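Local structure of Avidin/streptavidin (3SZH) at residues B[46-51]-B[67-72]; B[17-22]-B[34-39]. The protein probably binds biotin with high affinity, as a member of the avidin and streptavidin family, here captured in its ligand-free form. All blocks are in the same frame, centred on the assembly; numbering follows the deposited sequence.

Contact 1: B[46-51]-B[67-72]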
# COMPACT_ATOMS: atom_id res chain seq x y z
N GLN B 46 0.97 -6.45 19.00
CA GLN B 46 1.43 -7.82 18.73
C GLN B 46 0.33 -8.85 18.95
O GLN B 46 -0.60 -8.62 19.73
CB GLN B 46 2.60 -8.20 19.63
CG GLN B 46 3.90 -7.54 19.29
CD GLN B 46 5.04 -8.13 20.10
OE1 GLN B 46 5.67 -7.46 20.92
NE2 GLN B 46 5.28 -9.41 19.92
N ASN B 47 0.47 -10.00 18.30
CA ASN B 47 -0.30 -11.22 18.59
C ASN B 47 -1.79 -11.15 18.33
O ASN B 47 -2.52 -11.99 18.85
CB ASN B 47 -0.13 -11.62 20.06
CG ASN B 47 1.30 -11.76 20.44
OD1 ASN B 47 2.07 -12.37 19.73
ND2 ASN B 47 1.67 -11.18 21.57
N SER B 48 -2.26 -10.15 17.62
CA SER B 48 -3.67 -10.09 17.24
C SER B 48 -3.73 -9.79 15.75
O SER B 48 -2.81 -9.18 15.19
CB SER B 48 -4.44 -9.06 18.08
OG SER B 48 -3.96 -7.75 17.84
N PRO B 49 -4.79 -10.24 15.06
CA PRO B 49 -4.81 -10.06 13.62
C PRO B 49 -5.23 -8.67 13.19
O PRO B 49 -6.21 -8.11 13.72
CB PRO B 49 -5.82 -11.10 13.14
CG PRO B 49 -6.76 -11.28 14.32
CD PRO B 49 -5.94 -11.03 15.56
N TYR B 50 -4.48 -8.14 12.21
CA TYR B 50 -4.80 -6.84 11.59
C TYR B 50 -5.15 -7.06 10.14
O TYR B 50 -4.41 -7.73 9.42
CB TYR B 50 -3.65 -5.83 11.74
CG TYR B 50 -3.51 -5.36 13.16
CD1 TYR B 50 -2.78 -6.07 14.11
CD2 TYR B 50 -4.17 -4.21 13.58
CE1 TYR B 50 -2.72 -5.65 15.44
CE2 TYR B 50 -4.12 -3.80 14.91
CZ TYR B 50 -3.41 -4.51 15.84
OH TYR B 50 -3.35 -4.15 17.16
N PRO B 51 -6.31 -6.58 9.68
CA PRO B 51 -6.66 -6.75 8.26
C PRO B 51 -5.66 -6.12 7.28
O PRO B 51 -5.11 -5.05 7.54
CB PRO B 51 -8.04 -6.09 8.15
CG PRO B 51 -8.62 -6.24 9.53
CD PRO B 51 -7.44 -6.01 10.44
N TRP B 67 -3.14 -0.13 11.64
CA TRP B 67 -2.91 -0.68 12.98
C TRP B 67 -4.03 -0.31 13.94
O TRP B 67 -3.83 0.40 14.94
CB TRP B 67 -1.54 -0.24 13.52
CG TRP B 67 -0.40 -0.74 12.69
CD1 TRP B 67 0.37 -0.01 11.81
CD2 TRP B 67 0.07 -2.08 12.62
NE1 TRP B 67 1.31 -0.83 11.21
CE2 TRP B 67 1.16 -2.10 11.70
CE3 TRP B 67 -0.29 -3.27 13.27
CZ2 TRP B 67 1.87 -3.27 11.41
CZ3 TRP B 67 0.41 -4.42 12.97
CH2 TRP B 67 1.47 -4.41 12.06
N LEU B 68 -5.22 -0.81 13.64
CA LEU B 68 -6.36 -0.67 14.53
C LEU B 68 -7.17 -1.95 14.36
O LEU B 68 -7.49 -2.34 13.25
CB LEU B 68 -7.21 0.56 14.16
CG LEU B 68 -8.43 0.85 15.04
CD1 LEU B 68 -7.99 1.05 16.45
CD2 LEU B 68 -9.21 2.05 14.50
N ASN B 69 -7.47 -2.60 15.47
CA ASN B 69 -8.36 -3.76 15.45
C ASN B 69 -9.18 -3.72 16.75
O ASN B 69 -9.21 -2.70 17.46
CB ASN B 69 -7.58 -5.07 15.21
CG ASN B 69 -6.71 -5.45 16.36
OD1 ASN B 69 -6.71 -4.79 17.39
ND2 ASN B 69 -5.95 -6.52 16.19
N SER B 70 -9.84 -4.83 17.06
CA SER B 70 -10.73 -4.88 18.21
C SER B 70 -10.00 -4.91 19.54
O SER B 70 -10.63 -4.79 20.59
CB SER B 70 -11.66 -6.09 18.13
OG SER B 70 -10.89 -7.26 17.95
N VAL B 71 -8.67 -5.09 19.51
CA VAL B 71 -7.97 -5.06 20.79
C VAL B 71 -7.00 -3.93 21.02
O VAL B 71 -6.82 -3.53 22.17
CB VAL B 71 -7.36 -6.42 21.22
CG1 VAL B 71 -8.43 -7.50 21.34
CG2 VAL B 71 -6.29 -6.85 20.25
N GLU B 72 -6.40 -3.37 19.96
CA GLU B 72 -5.31 -2.41 20.15
C GLU B 72 -5.11 -1.50 18.94
O GLU B 72 -5.29 -1.94 17.79
CB GLU B 72 -4.00 -3.22 20.34
CG GLU B 72 -2.93 -2.43 20.99
CD GLU B 72 -1.76 -3.29 21.35
OE1 GLU B 72 -1.86 -4.56 21.41
OE2 GLU B 72 -0.73 -2.68 21.56
O HOH W 1 -2.72 -6.96 20.13
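Gln-46 meets Glu-72 through a shared water. The water gives one hydrogen to Gln-46 O and the other to Glu-72 OE1, 2.9 Å from the water oxygen. It also accepts from Ser-48 OG at 2.7 Å. OE2 of the same carboxylate is held by the backbone N of Cys-45, so both oxygens of Glu-72 have partners.

Ser-48 OG sits between its own N and carbonyl carbon (chi1 64°). There it faces Asn-69, and ND2 of that residue donates to OG at 2.9 Å. OG therefore gives to the water and takes from the amide.

Pro-49 contributes its carbonyl. Its O takes the second hydrogen of Asn-69 ND2 at 2.9 Å, in a nearly straight bond. The donor stands above the carbonyl plane, yet both acceptors lie in the amide plane. The two bonds fix the amide's rotation.

The ring of Tyr-50 is held between two flat groups. The Asn-69 amide stacks on one face, offset toward the rim and only 10° from parallel. The edge of Trp-67 points at the opposite face, T-shaped, with CZ3 3.8 Å from Tyr-50 CD1. Trp-67 NE1 is hydrogen-bonded to Thr-78 OG1. Tyr-50 OH donates to Glu-72 O at 3.0 Å. Asn-69 N reaches that carbonyl from its other face.

Asn-69 OD1 closes the arrangement by accepting from Val-71 N at 2.9 Å and Glu-72 N at 3.0 Å. The first bond makes an Asx turn, and the second extends it to an Asx motif. Both shape the connection between strands 60-66 and 73-85. These bonds and stacks join the start of strand 50-57 and the loop before it to the loop 67-72, at one end of the eight-stranded avidin barrel. Trp-67 probably borders the biotin pocket there, as tryptophans do in relatives.

Contact 2: B[17-22]-B[34-39]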
# COMPACT_ATOMS: atom_id res chain seq x y z
N ASP B 17 11.38 -10.49 12.04
CA ASP B 17 10.90 -10.22 13.39
C ASP B 17 10.01 -11.32 13.94
O ASP B 17 9.63 -11.27 15.11
CB ASP B 17 10.10 -8.93 13.42
CG ASP B 17 10.90 -7.72 13.03
OD1 ASP B 17 12.12 -7.67 13.33
OD2 ASP B 17 10.30 -6.79 12.45
N GLY B 18 9.64 -12.28 13.08
CA GLY B 18 8.66 -13.31 13.45
C GLY B 18 7.22 -12.97 13.11
O GLY B 18 6.31 -13.72 13.47
N SER B 19 7.00 -11.85 12.41
CA SER B 19 5.64 -11.41 12.04
C SER B 19 5.16 -12.13 10.81
O SER B 19 5.95 -12.38 9.90
CB SER B 19 5.65 -9.92 11.79
OG SER B 19 6.10 -9.23 12.93
N THR B 20 3.87 -12.44 10.74
CA THR B 20 3.33 -13.22 9.62
C THR B 20 2.27 -12.45 8.84
O THR B 20 1.31 -11.90 9.41
CB THR B 20 2.70 -14.53 10.10
OG1 THR B 20 3.67 -15.24 10.88
CG2 THR B 20 2.23 -15.41 8.94
N LEU B 21 2.43 -12.45 7.52
CA LEU B 21 1.39 -12.15 6.55
C LEU B 21 0.66 -13.41 6.15
O LEU B 21 1.28 -14.34 5.61
CB LEU B 21 1.97 -11.46 5.32
CG LEU B 21 1.01 -11.24 4.14
CD1 LEU B 21 -0.05 -10.21 4.52
CD2 LEU B 21 1.73 -10.81 2.89
N TYR B 22 -0.64 -13.44 6.42
CA TYR B 22 -1.55 -14.52 6.01
C TYR B 22 -2.32 -14.01 4.81
O TYR B 22 -3.24 -13.18 4.99
CB TYR B 22 -2.49 -14.89 7.16
CG TYR B 22 -1.81 -15.31 8.44
CD1 TYR B 22 -1.47 -14.34 9.40
CD2 TYR B 22 -1.47 -16.65 8.69
CE1 TYR B 22 -0.85 -14.70 10.60
CE2 TYR B 22 -0.86 -17.02 9.87
CZ TYR B 22 -0.56 -16.04 10.83
OH TYR B 22 0.07 -16.35 12.01
N GLY B 34 -6.13 -10.26 3.38
CA GLY B 34 -5.44 -11.13 4.32
C GLY B 34 -5.43 -10.55 5.71
O GLY B 34 -6.18 -9.61 6.03
N SER B 35 -4.58 -11.11 6.56
CA SER B 35 -4.39 -10.69 7.94
C SER B 35 -2.90 -10.62 8.22
O SER B 35 -2.11 -11.33 7.60
CB SER B 35 -5.02 -11.69 8.92
OG SER B 35 -6.42 -11.82 8.74
N TYR B 36 -2.51 -9.79 9.18
CA TYR B 36 -1.13 -9.66 9.61
C TYR B 36 -1.07 -9.80 11.12
O TYR B 36 -1.87 -9.17 11.83
CB TYR B 36 -0.60 -8.31 9.17
CG TYR B 36 0.89 -8.13 9.29
CD1 TYR B 36 1.45 -7.66 10.46
CD2 TYR B 36 1.73 -8.46 8.24
CE1 TYR B 36 2.83 -7.47 10.58
CE2 TYR B 36 3.13 -8.26 8.34
CZ TYR B 36 3.64 -7.76 9.52
OH TYR B 36 5.01 -7.57 9.61
N ILE B 37 -0.11 -10.60 11.59
CA ILE B 37 0.17 -10.67 13.01
C ILE B 37 1.61 -10.24 13.25
O ILE B 37 2.56 -10.87 12.76
CB ILE B 37 -0.11 -12.05 13.63
CG1 ILE B 37 -1.60 -12.41 13.49
CG2 ILE B 37 0.33 -12.07 15.10
CD1 ILE B 37 -1.99 -13.79 14.05
N ASN B 38 1.75 -9.12 13.96
CA ASN B 38 3.05 -8.57 14.34
C ASN B 38 3.57 -9.31 15.56
O ASN B 38 2.85 -9.53 16.54
CB ASN B 38 2.82 -7.08 14.67
CG ASN B 38 4.03 -6.40 15.28
OD1 ASN B 38 5.17 -6.67 14.90
ND2 ASN B 38 3.79 -5.50 16.20
N ARG B 39 4.84 -9.68 15.49
CA ARG B 39 5.50 -10.31 16.64
C ARG B 39 6.87 -9.69 16.92
O ARG B 39 7.75 -10.34 17.50
CB ARG B 39 5.63 -11.83 16.42
CG ARG B 39 4.27 -12.49 16.20
CD ARG B 39 4.36 -14.00 16.27
NE ARG B 39 3.12 -14.65 15.85
CZ ARG B 39 2.78 -14.87 14.58
NH1 ARG B 39 3.58 -14.53 13.59
NH2 ARG B 39 1.61 -15.43 14.30
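Arg-39 reaches back over 17-22 and bonds to three residues with the edge of its guanidinium. NH1 donates to Gly-18 O at 2.9 Å and to Thr-20 OG1 at 2.8 Å. NH2 donates to Tyr-22 OH at 2.9 Å. All three acceptors lie close to the guanidinium plane, which fixes the rotation of the group. The Tyr-22 ring stands steeply to it, with planes 76° apart. The arm can span this distance because it is extended from CG to NE. CG2 of Ile-37 lies over one guanidinium face.

The Tyr-22 ring has further neighbours. The methyl CG2 of Thr-20 lies over the centre of one ring face. CD1 of Ile-37 touches Tyr-22 CE1 at 3.7 Å, and Ser-35 O comes to the ring edge.

The backbone under these side chains is the antiparallel hairpin of strands 20-26 and 31-37, two neighbouring staves of the avidin barrel. Thr-20 and Ile-37 form a hydrogen-bonded pair, as do Tyr-22 and Ser-35. Leu-21 and Tyr-36 form the non-hydrogen-bonded pair between them, with side chains on the opposite face of the sheet.

On that face the Tyr-36 ring lies with Thr-20 O over one side. Tyr-36 OH comes 3.3 Å from Ser-19 CB. CG of Tyr-36 is anti to the backbone N (chi1 -168°), and the ring runs along the sheet toward Ser-19. Ser-19 and Tyr-36, with Asn-15, probably line the pocket for the biotin ureido oxygen, as their counterparts do in streptavidin.

Beyond the last strand pair, Ser-19 OG accepts from Arg-39 N at 2.9 Å. Further out, Asn-15 OD1 accepts from the backbone N of both Asp-17 and Ser-19. Trp-80 meets the Tyr-36 ring, and Val-52 touches both Leu-21 and Tyr-36.

Contact 2 lies earlier in the chain, and contact 1 follows it. Their centres lie about 10 Å apart. Both belong to the one antiparallel barrel. Strand 31-37 of contact 2 is the sheet neighbour of strand 50-57, into which 46-51 runs. The two contacts touch directly. Tyr-50 O and Tyr-36 N are 2.8 Å apart, a probable hydrogen bond, and Asn-47 N probably makes another with Asn-38 O. Contact 2 is thus a hairpin within the barrel wall, and contact 1 joins the loops at the end of later strands. Ser-19 and Tyr-36 of contact 2 and Trp-67 of contact 1 probably line the biotin pocket.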